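Diguanylate cyclase (Pseudomonas aeruginosa, PDB 5M3C) is a two-domain protein that joins a diguanylate cyclase GGDEF domain, modelled with guanosine-5'-triphosphate and calcium, to an EAL domain carrying a second calcium site. Local coordinates at residues B[209-214]-B[264-269]. Residues are numbered along the deposited sequence; the frame is centred on the assembly and turned at random.
Sequences AEALVR and GPLSVN. With CA (calcium ion), chain H.
OE2 of Glu210 and OD1 of Asn269 meet at one calcium ion. OE2 of Glu210 binds the metal at 2.3 Å, whereas OE1 accepts a hydrogen bond from Gln408, with Lys352 adding a long, weak ion pair. Fully extended, with CG anti to the backbone N (chi1 -175°), Glu210 runs alongside Ser267, its CG 4.0 Å from CB of Ser267, before its end arrives at the metal. Asn269 offers the carbonyl oxygen of its amide, OD1 being 2.6 Å from the calcium, and its amide plane is turned 82° from that carboxylate. Glu301 and Asp331, from the next two strands of the sheet, complete the protein ligands.

Parallel pairing of the backbones holds Glu210 beside Ser267, two residues before Asn269. Ser267 N donates to Ala209 O at 2.7 Å. Ala209 N donates in turn to Pro265 O at 3.0 Å. One step along, Ala211 N donates to Ser267 O at 2.8 Å. On the face turned from the metal, CD1 of Leu266 sits 4.1 Å from CB of both Ala209 and Ala211, and helix 238-259 packs against Leu266 and Val268. Glu210, Ala211 and Leu212 spell the EAL signature, and its glutamate as a metal ligand, joined by acidic and amide ligands from neighbouring parallel strands, is characteristic of the EAL domain, a modified TIM barrel.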
loop_
_atom_site.group_PDB
_atom_site.type_symbol
_atom_site.label_atom_id
_atom_site.label_comp_id
_atom_site.label_asym_id
_atom_site.label_seq_id
_atom_site.Cartn_x
_atom_site.Cartn_y
_atom_site.Cartn_z
ATOM N N ALA B 209 17.463 10.967 -23.957
ATOM C CA ALA B 209 16.863 9.774 -24.543
ATOM C C ALA B 209 16.679 8.691 -23.487
ATOM O O ALA B 209 17.345 8.705 -22.453
ATOM C CB ALA B 209 17.727 9.260 -25.684
ATOM N N GLU B 210 15.769 7.757 -23.749
ATOM C CA GLU B 210 15.555 6.632 -22.848
ATOM C C GLU B 210 16.006 5.328 -23.494
ATOM O O GLU B 210 15.697 5.056 -24.659
ATOM C CB GLU B 210 14.084 6.520 -22.450
ATOM C CG GLU B 210 13.825 5.442 -21.408
ATOM C CD GLU B 210 12.362 5.324 -21.025
ATOM O OE1 GLU B 210 11.524 6.015 -21.638
ATOM O OE2 GLU B 210 12.048 4.533 -20.111
ATOM N N ALA B 211 16.739 4.530 -22.722
ATOM C CA ALA B 211 17.181 3.212 -23.156
ATOM C C ALA B 211 16.171 2.167 -22.706
ATOM O O ALA B 211 15.858 2.064 -21.524
ATOM C CB ALA B 211 18.556 2.899 -22.592
ATOM N N LEU B 212 15.669 1.396 -23.664
ATOM C CA LEU B 212 14.604 0.434 -23.419
ATOM C C LEU B 212 15.020 -0.958 -23.881
ATOM O O LEU B 212 15.384 -1.152 -25.041
ATOM C CB LEU B 212 13.345 0.870 -24.166
ATOM C CG LEU B 212 12.815 2.253 -23.786
ATOM C CD1 LEU B 212 11.977 2.844 -24.909
ATOM C CD2 LEU B 212 12.016 2.177 -22.494
ATOM N N VAL B 213 14.946 -1.926 -22.974
ATOM C CA VAL B 213 15.382 -3.287 -23.273
ATOM C C VAL B 213 14.402 -4.001 -24.197
ATOM O O VAL B 213 13.191 -3.970 -23.983
ATOM C CB VAL B 213 15.526 -4.133 -21.998
ATOM C CG1 VAL B 213 16.387 -5.355 -22.274
ATOM C CG2 VAL B 213 16.129 -3.308 -20.875
ATOM N N ARG B 214 14.942 -4.647 -25.223
ATOM C CA ARG B 214 14.147 -5.428 -26.156
ATOM C C ARG B 214 14.697 -6.842 -26.232
ATOM O O ARG B 214 15.867 -7.078 -25.939
ATOM C CB ARG B 214 14.184 -4.798 -27.549
ATOM C CG ARG B 214 13.399 -3.500 -27.681
ATOM C CD ARG B 214 11.901 -3.751 -27.701
ATOM N NE ARG B 214 11.164 -2.591 -28.197
ATOM C CZ ARG B 214 10.773 -1.565 -27.445
ATOM N NH1 ARG B 214 11.046 -1.536 -26.144
ATOM N NH2 ARG B 214 10.104 -0.560 -27.995
ATOM N N GLY B 264 21.691 15.750 -24.116
ATOM C CA GLY B 264 20.894 15.453 -22.935
ATOM C C GLY B 264 21.348 14.141 -22.325
ATOM O O GLY B 264 22.168 13.433 -22.912
ATOM N N PRO B 265 20.822 13.807 -21.137
ATOM C CA PRO B 265 21.189 12.556 -20.490
ATOM C C PRO B 265 20.382 11.362 -21.001
ATOM O O PRO B 265 19.432 11.525 -21.774
ATOM C CB PRO B 265 20.892 12.817 -19.004
ATOM C CG PRO B 265 20.127 14.105 -18.936
ATOM C CD PRO B 265 19.859 14.577 -20.335
ATOM N N LEU B 266 20.776 10.169 -20.563
ATOM C CA LEU B 266 20.126 8.930 -20.971
ATOM C C LEU B 266 19.394 8.302 -19.786
ATOM O O LEU B 266 19.966 8.136 -18.704
ATOM C CB LEU B 266 21.166 7.955 -21.531
ATOM C CG LEU B 266 20.669 6.578 -21.986
ATOM C CD1 LEU B 266 19.823 6.691 -23.241
ATOM C CD2 LEU B 266 21.844 5.645 -22.225
ATOM N N SER B 267 18.130 7.948 -20.002
ATOM C CA SER B 267 17.268 7.440 -18.941
ATOM C C SER B 267 17.185 5.927 -18.993
ATOM O O SER B 267 17.017 5.350 -20.064
ATOM C CB SER B 267 15.858 8.011 -19.085
ATOM O OG SER B 267 15.889 9.404 -19.331
ATOM N N VAL B 268 17.295 5.283 -17.837
ATOM C CA VAL B 268 17.112 3.838 -17.764
ATOM C C VAL B 268 16.256 3.454 -16.566
ATOM O O VAL B 268 16.461 3.952 -15.458
ATOM C CB VAL B 268 18.460 3.104 -17.676
ATOM C CG1 VAL B 268 18.240 1.617 -17.450
ATOM C CG2 VAL B 268 19.264 3.331 -18.943
ATOM N N ASN B 269 15.292 2.568 -16.795
ATOM C CA ASN B 269 14.433 2.084 -15.722
ATOM C C ASN B 269 15.234 1.221 -14.755
ATOM O O ASN B 269 16.063 0.411 -15.166
ATOM C CB ASN B 269 13.261 1.284 -16.286
ATOM C CG ASN B 269 12.283 2.148 -17.058
ATOM O OD1 ASN B 269 11.878 3.216 -16.596
ATOM N ND2 ASN B 269 11.888 1.685 -18.238
HETATM CA CA CA H . 10.503 4.587 -18.348
#